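Local coordinates for protein DnaJ homolog dnj-2 (Caenorhabditis elegans, PDB 2QSA) that probably acts as an Hsp40-type co-chaperone whose J domain, the part present here, stimulates the ATPase of an Hsp70 partner, at residues Lys43-Arg48 against Glu60-Ile65; Asn16-Leu21 against Asn80-Leu85; Phe28-Leu33 against Lys73-Lys78. All blocks are in the same frame, centred on the assembly; numbering follows the deposited sequence. Where two conformers were deposited one is given.

Interaction 1: residues Lys43-Arg48 against Glu60-Ile65; sequences KHHPDR and ERFRVI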
# COMPACT_ATOMS: atom_id res chain seq x y z
N LYS A 43 15.26 2.41 -0.38
CA LYS A 43 15.62 1.91 -1.71
C LYS A 43 15.06 2.77 -2.85
O LYS A 43 15.72 2.96 -3.87
CB LYS A 43 15.16 0.45 -1.85
CG LYS A 43 15.42 -0.16 -3.24
CD LYS A 43 14.84 -1.58 -3.35
CE LYS A 43 15.22 -2.23 -4.72
NZ LYS A 43 14.27 -3.32 -5.01
N HIS A 44 13.82 3.24 -2.69
CA HIS A 44 13.14 3.94 -3.78
C HIS A 44 13.15 5.45 -3.61
O HIS A 44 12.46 6.16 -4.34
CB HIS A 44 11.73 3.39 -3.94
CG HIS A 44 11.72 1.97 -4.41
ND1 HIS A 44 12.11 1.61 -5.68
CD2 HIS A 44 11.42 0.82 -3.76
CE1 HIS A 44 12.05 0.29 -5.80
NE2 HIS A 44 11.60 -0.21 -4.66
N HIS A 45 13.93 5.94 -2.64
CA HIS A 45 13.94 7.38 -2.38
C HIS A 45 14.61 8.09 -3.56
O HIS A 45 15.67 7.64 -4.04
CB HIS A 45 14.70 7.73 -1.07
CG HIS A 45 14.51 9.14 -0.64
ND1 HIS A 45 13.73 9.49 0.44
CD2 HIS A 45 14.97 10.30 -1.18
CE1 HIS A 45 13.73 10.81 0.57
NE2 HIS A 45 14.47 11.32 -0.40
N PRO A 46 14.02 9.18 -4.06
CA PRO A 46 14.69 9.87 -5.18
C PRO A 46 16.07 10.46 -4.91
O PRO A 46 16.80 10.71 -5.88
CB PRO A 46 13.72 11.00 -5.54
CG PRO A 46 12.95 11.26 -4.26
CD PRO A 46 12.75 9.86 -3.68
N ASP A 47 16.44 10.72 -3.65
CA ASP A 47 17.79 11.26 -3.38
C ASP A 47 18.89 10.31 -3.84
O ASP A 47 20.04 10.74 -4.04
CB ASP A 47 17.97 11.56 -1.90
CG ASP A 47 17.21 12.79 -1.46
OD1 ASP A 47 16.52 13.43 -2.27
OD2 ASP A 47 17.31 13.13 -0.26
N ARG A 48 18.54 9.03 -4.00
CA ARG A 48 19.49 7.98 -4.36
C ARG A 48 19.87 7.98 -5.84
O ARG A 48 20.81 7.27 -6.25
CB ARG A 48 18.90 6.61 -4.02
CG ARG A 48 19.27 6.04 -2.64
CD ARG A 48 18.91 4.57 -2.54
NE ARG A 48 20.04 3.76 -3.21
CZ ARG A 48 19.81 2.76 -4.14
NH1 ARG A 48 18.56 2.47 -4.48
NH2 ARG A 48 20.92 2.11 -4.59
N GLU A 60 7.61 8.07 -8.15
CA GLU A 60 6.44 7.29 -8.58
C GLU A 60 6.35 6.01 -7.75
O GLU A 60 5.30 5.69 -7.20
CB GLU A 60 6.56 6.90 -10.05
CG GLU A 60 6.05 7.91 -11.05
CD GLU A 60 6.36 7.51 -12.50
OE1 GLU A 60 6.22 6.31 -12.87
OE2 GLU A 60 6.74 8.41 -13.28
N ARG A 61 7.45 5.29 -7.64
CA ARG A 61 7.36 4.03 -6.89
C ARG A 61 7.25 4.30 -5.37
O ARG A 61 6.51 3.61 -4.63
CB ARG A 61 8.58 3.16 -7.17
CG ARG A 61 8.53 1.77 -6.54
CD ARG A 61 7.27 0.99 -7.04
NE ARG A 61 7.13 -0.32 -6.41
CZ ARG A 61 5.96 -0.97 -6.41
NH1 ARG A 61 4.90 -0.37 -7.02
NH2 ARG A 61 5.80 -2.17 -5.84
N PHE A 62 8.02 5.28 -4.92
CA PHE A 62 8.01 5.67 -3.51
C PHE A 62 6.57 5.93 -3.03
O PHE A 62 6.19 5.53 -1.89
CB PHE A 62 8.88 6.92 -3.30
CG PHE A 62 9.12 7.25 -1.84
CD1 PHE A 62 10.30 6.87 -1.23
CD2 PHE A 62 8.15 7.90 -1.08
CE1 PHE A 62 10.55 7.18 0.15
CE2 PHE A 62 8.36 8.22 0.29
CZ PHE A 62 9.58 7.86 0.90
N ARG A 63 5.77 6.61 -3.87
CA ARG A 63 4.36 6.85 -3.54
C ARG A 63 3.59 5.58 -3.23
O ARG A 63 2.79 5.55 -2.31
CB ARG A 63 3.67 7.64 -4.67
CG ARG A 63 4.03 9.14 -4.65
CD ARG A 63 3.09 9.94 -5.56
NE ARG A 63 3.36 9.75 -6.99
CZ ARG A 63 4.26 10.45 -7.70
NH1 ARG A 63 5.01 11.36 -7.10
NH2 ARG A 63 4.44 10.20 -8.99
N VAL A 64 3.84 4.53 -4.01
CA VAL A 64 3.15 3.25 -3.72
C VAL A 64 3.60 2.65 -2.37
O VAL A 64 2.77 2.12 -1.60
CB VAL A 64 3.32 2.26 -4.88
CG1 VAL A 64 2.42 1.03 -4.63
CG2 VAL A 64 2.95 2.98 -6.22
N ILE A 65 4.92 2.65 -2.14
CA ILE A 65 5.49 2.15 -0.90
C ILE A 65 4.83 2.88 0.29
O ILE A 65 4.38 2.24 1.25
CB ILE A 65 7.03 2.32 -0.89
CG1 ILE A 65 7.62 1.36 -1.93
CG2 ILE A 65 7.58 2.08 0.50
CD1 ILE A 65 8.89 1.89 -2.61

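Interaction 2: residues Asn16-Leu21 against Asn80-Leu85; sequences NCYDVL and NYDYYL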
# COMPACT_ATOMS: atom_id res chain seq x y z
N ASN A 16 -1.38 -5.68 -4.38
CA ASN A 16 -1.79 -5.92 -2.98
C ASN A 16 -0.78 -5.21 -2.06
O ASN A 16 0.46 -5.32 -2.23
CB ASN A 16 -1.79 -7.44 -2.78
CG ASN A 16 -2.10 -7.85 -1.34
OD1 ASN A 16 -1.60 -7.26 -0.38
ND2 ASN A 16 -2.89 -8.91 -1.19
N CYS A 17 -1.26 -4.36 -1.13
CA CYS A 17 -0.32 -3.57 -0.29
C CYS A 17 0.64 -4.44 0.56
O CYS A 17 1.80 -4.02 0.83
CB CYS A 17 -1.08 -2.63 0.67
SG CYS A 17 -2.07 -1.35 -0.10
N TYR A 18 0.15 -5.61 1.01
CA TYR A 18 1.09 -6.54 1.71
C TYR A 18 2.24 -6.93 0.75
O TYR A 18 3.40 -6.95 1.16
CB TYR A 18 0.38 -7.79 2.16
CG TYR A 18 -0.61 -7.59 3.25
CD1 TYR A 18 -0.19 -7.53 4.61
CD2 TYR A 18 -1.96 -7.47 2.97
CE1 TYR A 18 -1.15 -7.40 5.65
CE2 TYR A 18 -2.94 -7.36 4.01
CZ TYR A 18 -2.50 -7.29 5.34
OH TYR A 18 -3.44 -7.18 6.35
N ASP A 19 1.91 -7.24 -0.50
CA ASP A 19 2.96 -7.63 -1.47
C ASP A 19 3.90 -6.48 -1.77
O ASP A 19 5.09 -6.69 -1.95
CB ASP A 19 2.34 -8.08 -2.79
CG ASP A 19 1.51 -9.37 -2.64
OD1 ASP A 19 1.67 -10.08 -1.65
OD2 ASP A 19 0.76 -9.69 -3.60
N VAL A 20 3.35 -5.26 -1.82
CA VAL A 20 4.19 -4.09 -2.08
C VAL A 20 5.36 -3.97 -1.08
O VAL A 20 6.49 -3.65 -1.46
CB VAL A 20 3.35 -2.75 -2.06
CG1 VAL A 20 4.28 -1.52 -2.11
CG2 VAL A 20 2.38 -2.73 -3.25
N LEU A 21 5.05 -4.23 0.19
CA LEU A 21 6.06 -4.20 1.23
C LEU A 21 6.73 -5.54 1.52
O LEU A 21 7.57 -5.63 2.42
CB LEU A 21 5.44 -3.60 2.51
CG LEU A 21 4.96 -2.14 2.35
CD1 LEU A 21 4.33 -1.66 3.69
CD2 LEU A 21 6.11 -1.20 1.97
N ASN A 80 -10.23 -2.13 7.31
CA ASN A 80 -10.97 -1.85 6.06
C ASN A 80 -10.33 -2.56 4.86
O ASN A 80 -11.02 -3.16 4.01
CB ASN A 80 -10.99 -0.34 5.79
CG ASN A 80 -11.94 0.41 6.75
OD1 ASN A 80 -12.72 -0.21 7.45
ND2 ASN A 80 -11.86 1.73 6.78
N TYR A 81 -9.00 -2.50 4.81
CA TYR A 81 -8.26 -3.12 3.70
C TYR A 81 -8.46 -4.63 3.64
O TYR A 81 -8.80 -5.20 2.56
CB TYR A 81 -6.76 -2.82 3.84
CG TYR A 81 -6.02 -3.22 2.55
CD1 TYR A 81 -6.39 -2.66 1.31
CD2 TYR A 81 -4.98 -4.17 2.57
CE1 TYR A 81 -5.77 -3.01 0.12
CE2 TYR A 81 -4.34 -4.56 1.39
CZ TYR A 81 -4.72 -3.98 0.16
OH TYR A 81 -4.09 -4.31 -0.99
N ASP A 82 -8.31 -5.27 4.80
CA ASP A 82 -8.52 -6.71 4.88
C ASP A 82 -9.96 -7.11 4.47
O ASP A 82 -10.17 -8.12 3.78
CB ASP A 82 -8.19 -7.18 6.29
CG ASP A 82 -6.69 -7.16 6.57
OD1 ASP A 82 -5.87 -7.07 5.63
OD2 ASP A 82 -6.32 -7.23 7.78
N TYR A 83 -10.93 -6.31 4.88
CA TYR A 83 -12.32 -6.55 4.48
C TYR A 83 -12.49 -6.46 2.95
O TYR A 83 -13.11 -7.31 2.31
CB TYR A 83 -13.24 -5.55 5.19
CG TYR A 83 -14.69 -5.94 5.02
CD1 TYR A 83 -15.33 -6.69 5.99
CD2 TYR A 83 -15.37 -5.59 3.88
CE1 TYR A 83 -16.66 -7.05 5.83
CE2 TYR A 83 -16.71 -5.93 3.70
CZ TYR A 83 -17.34 -6.68 4.68
OH TYR A 83 -18.66 -7.03 4.52
N TYR A 84 -11.91 -5.41 2.37
CA TYR A 84 -11.87 -5.26 0.90
C TYR A 84 -11.22 -6.44 0.17
O TYR A 84 -11.76 -6.92 -0.82
CB TYR A 84 -11.06 -3.99 0.65
CG TYR A 84 -10.56 -3.74 -0.75
CD1 TYR A 84 -11.45 -3.39 -1.78
CD2 TYR A 84 -9.16 -3.73 -1.03
CE1 TYR A 84 -10.98 -3.09 -3.08
CE2 TYR A 84 -8.68 -3.43 -2.33
CZ TYR A 84 -9.56 -3.08 -3.33
OH TYR A 84 -9.07 -2.76 -4.57
N LEU A 85 -10.07 -6.90 0.67
CA LEU A 85 -9.43 -8.08 0.08
C LEU A 85 -10.39 -9.29 0.13
O LEU A 85 -10.49 -10.07 -0.82
CB LEU A 85 -8.13 -8.44 0.81
CG LEU A 85 -6.97 -7.44 0.64
CD1 LEU A 85 -5.78 -8.02 1.44
CD2 LEU A 85 -6.57 -7.24 -0.87

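Interaction 3: residues Phe28-Leu33 against Lys73-Lys78; sequences FDKQKL and KDDEAK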
# COMPACT_ATOMS: atom_id res chain seq x y z
N PHE A 28 1.69 -11.03 10.03
CA PHE A 28 1.82 -9.58 10.18
C PHE A 28 2.11 -9.14 11.61
O PHE A 28 1.55 -9.68 12.57
CB PHE A 28 0.49 -8.96 9.76
CG PHE A 28 0.43 -7.47 9.96
CD1 PHE A 28 0.85 -6.60 8.96
CD2 PHE A 28 0.02 -6.94 11.19
CE1 PHE A 28 0.79 -5.22 9.15
CE2 PHE A 28 -0.05 -5.56 11.39
CZ PHE A 28 0.36 -4.70 10.37
N ASP A 29 3.01 -8.17 11.76
CA ASP A 29 2.99 -7.29 12.93
C ASP A 29 3.62 -5.96 12.59
O ASP A 29 4.29 -5.81 11.55
CB ASP A 29 3.63 -7.91 14.19
CG ASP A 29 5.15 -8.14 14.05
OD1 ASP A 29 5.90 -7.20 13.74
OD2 ASP A 29 5.62 -9.26 14.32
N LYS A 30 3.39 -4.98 13.45
CA LYS A 30 3.74 -3.59 13.11
C LYS A 30 5.25 -3.37 13.11
O LYS A 30 5.77 -2.45 12.46
CB LYS A 30 3.04 -2.64 14.07
CG LYS A 30 1.54 -2.59 13.81
CD LYS A 30 0.90 -1.49 14.62
CE LYS A 30 -0.55 -1.73 14.78
NZ LYS A 30 -1.04 -0.83 15.84
N GLN A 31 5.96 -4.17 13.92
CA GLN A 31 7.39 -4.07 13.94
C GLN A 31 7.98 -4.48 12.57
O GLN A 31 8.78 -3.73 11.98
CB GLN A 31 7.91 -4.91 15.10
CG GLN A 31 9.26 -4.66 15.57
CD GLN A 31 9.53 -5.51 16.84
OE1 GLN A 31 9.25 -5.10 18.01
NE2 GLN A 31 10.08 -6.68 16.61
N LYS A 32 7.57 -5.65 12.06
CA LYS A 32 8.02 -6.13 10.78
C LYS A 32 7.62 -5.17 9.67
O LYS A 32 8.37 -4.98 8.71
CB LYS A 32 7.39 -7.50 10.44
CG LYS A 32 7.78 -8.61 11.39
CD LYS A 32 7.10 -9.88 10.91
CE LYS A 32 7.10 -10.96 11.94
NZ LYS A 32 6.54 -12.16 11.24
N LEU A 33 6.39 -4.65 9.78
CA LEU A 33 5.84 -3.72 8.75
C LEU A 33 6.72 -2.47 8.69
O LEU A 33 7.08 -2.02 7.60
CB LEU A 33 4.40 -3.34 9.11
CG LEU A 33 3.76 -2.39 8.07
CD1 LEU A 33 3.46 -3.17 6.75
CD2 LEU A 33 2.50 -1.80 8.64
N LYS A 73 -0.40 0.30 8.44
CA LYS A 73 0.08 0.70 9.78
C LYS A 73 -1.05 1.23 10.66
O LYS A 73 -0.98 1.16 11.91
CB LYS A 73 1.19 1.76 9.67
CG LYS A 73 1.81 2.21 11.00
CD LYS A 73 2.63 1.12 11.66
CE LYS A 73 3.56 1.69 12.75
NZ LYS A 73 2.83 2.58 13.70
N ASP A 74 -2.05 1.83 9.99
CA ASP A 74 -3.22 2.36 10.69
C ASP A 74 -4.22 1.23 10.94
O ASP A 74 -4.70 0.58 10.02
CB ASP A 74 -3.89 3.46 9.86
CG ASP A 74 -5.04 4.10 10.61
OD1 ASP A 74 -4.74 4.83 11.59
OD2 ASP A 74 -6.21 3.88 10.23
N ASP A 75 -4.56 1.00 12.21
CA ASP A 75 -5.44 -0.16 12.53
C ASP A 75 -6.79 -0.18 11.79
O ASP A 75 -7.23 -1.24 11.32
CB ASP A 75 -5.71 -0.24 14.03
CG ASP A 75 -4.44 -0.47 14.83
OD1 ASP A 75 -3.36 -0.64 14.24
OD2 ASP A 75 -4.55 -0.40 16.07
N GLU A 76 -7.42 0.99 11.71
CA GLU A 76 -8.72 1.13 11.06
C GLU A 76 -8.62 0.92 9.55
O GLU A 76 -9.42 0.17 8.97
CB GLU A 76 -9.35 2.49 11.35
CG GLU A 76 -10.75 2.68 10.81
CD GLU A 76 -11.46 3.87 11.41
OE1 GLU A 76 -10.80 4.77 11.99
OE2 GLU A 76 -12.70 3.89 11.31
N ALA A 77 -7.61 1.53 8.93
CA ALA A 77 -7.37 1.40 7.47
C ALA A 77 -7.11 -0.08 7.18
O ALA A 77 -7.63 -0.62 6.20
CB ALA A 77 -6.18 2.26 7.03
N LYS A 78 -6.30 -0.73 8.04
CA LYS A 78 -5.92 -2.13 7.78
C LYS A 78 -7.17 -3.02 7.90
O LYS A 78 -7.35 -3.93 7.10
CB LYS A 78 -4.82 -2.62 8.76
CG LYS A 78 -4.37 -4.02 8.46
CD LYS A 78 -3.27 -4.45 9.41
CE LYS A 78 -2.77 -5.87 9.06
NZ LYS A 78 -3.87 -6.91 9.25

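Interaction 1: residues Lys43-Arg48 against Glu60-Ile65
The His44 ring packs on Arg61 in a CH-pi contact. Arg61 CG stands 3.8 Å from the centroid of the His44 ring, 12° off its normal, while CG of neighbouring Lys43 covers the opposite face, so the imidazole is sandwiched between two aliphatic stems. Arg61 CG, anti to the backbone N, is set over the ring by the first torsion, and the bend at the second carries the guanidinium, turned at 90° to the ring, off to a salt bridge with Glu15. A long amphipathic arginine suits a place that is apolar near the backbone and charged farther out.

The second group of contacts centres on Phe62. Its CB meets His44 O at 3.8 Å, and Phe62 CD1 lies 3.9 Å from His45 CA. The His45 and Phe62 side chains lie side by side, pointing the same way, but their rings meet obliquely, planes 83° apart and centroids 5.6 Å apart.

Within the loop, a backbone bond from Arg48 N to His45 O closes the short 3-10 turn of the His-Pro-Asp sequence, the J-domain signature. The contact thus sets the end of helix 30-43 and the loop after it against helix 52-73, where Phe62 also packs on Tyr37 and Ala41 and Ile65 on Tyr37 and Leu40.

Interaction 2: residues Asn16-Leu21 against Asn80-Leu85
Tyr18 and Tyr81 slide past each other in opposite directions at the apolar centre, with Tyr18 CE2 4.1 Å from Tyr81 CD2. Leu85 fills the angle between them: its CD1 sits at the edge of the Tyr18 ring, 3.9 Å from CE2, and its CG lies over the rim of one face of Tyr81. From the short helix, Cys17 brings its sulfur obliquely to the Tyr81 ring, with SG 3.7 Å from CZ. A half-cystine is a compact, apolar choice here, and its disulfide to Cys12 ties the preceding loop to the same spot.

Farther out, the phenol oxygens carry the polar work. With its CG anti to the backbone N (chi1 -169°), Tyr81 reaches across to the start of helix 17-20, where Cys17 N donates to Tyr81 OH over 2.8 Å in a nearly straight bond of 170°. A phenylalanine here would probably leave this first-turn N-H of Cys17 without its acceptor and loosen the hold between the two helices. Asn16, the N-cap, accepts a weak bond from Tyr18 N through its OD1. At the rim Tyr18 OH donates to Asp82 OD1 over 2.5 Å, on the syn lone pair, with ring and carboxylate only 10° from coplanar. The other carboxylate oxygen, OD2, is paired with Lys78, which would probably steady the aspartate's negative charge.

Such packing of a short N-terminal helix on the helix that follows the long antiparallel pair belongs to the J-domain fold.

Interaction 3: residues Phe28-Leu33 against Lys73-Lys78
Phe28 and Lys30 meet Lys78 and Asp75 at a corner of the J domain, at the end away from the His-Pro-Asp loop, where two helices begin side by side. Helix 30-43 starts after the N-cap Asp29, whose OD1 accepts from Lys32 N over 2.8 Å; aspartate is apt here because its short carboxylate can turn back onto an amide of the first turn. Helix 75-86 likewise follows an N-cap, Asp74, although that side chain was modelled in two conformers and its capping bond is less certain.

Beneath the charged rim, Leu33 is the buried, apolar element. Its CD2 rests 3.6 Å from Lys73 N, at the junction between helix 52-73 and the next, and the same side chain packs on Tyr69 and Leu72 of helix 52-73.

At the surface, Lys30 and Asp75 cross at about a right angle in a salt bridge. The lysine, extended beyond CG, spans the gap between the helix starts and places NZ 2.8 Å from Asp75 OD1, on that oxygen's syn lone pair. Long and flexible, lysine suits this exposed crossing, while the shorter aspartate holds its charge close to its own helix.

Phe28 and Lys78 pack ring face against aliphatic chain, their side chains running past each other in opposite directions. The lysine is straight until its last torsion (chi4 -64°), where it bends to send NZ to Asp82. NZ remains over the ring in a cation-pi contact, 4.5 Å from the Phe28 centroid. Closer in, Lys78 CE forms a CH-pi contact, sitting 3.4 Å from the centroid of the Phe28 ring and only 3° off its normal.

The three contacts are nested along the chain: interaction 1 lies inside the loop closed by interaction 3, which lies inside that closed by interaction 2. Interactions 2 and 3 are neighbours, centres about 11 Å apart, and share helix 75-86; they touch where Leu21 packs on Leu33 and Tyr18 on Phe28. Interaction 1 lies toward the other end of the long helices 30-43 and 52-73, its centre about 19 Å from interaction 2 and 20 Å from interaction 3, yet Ile65 still meets Leu21 of interaction 2. Together they brace one J domain, with the His-Pro-Asp loop, probably the Hsp70-facing part, at the end remote from helix 75-86.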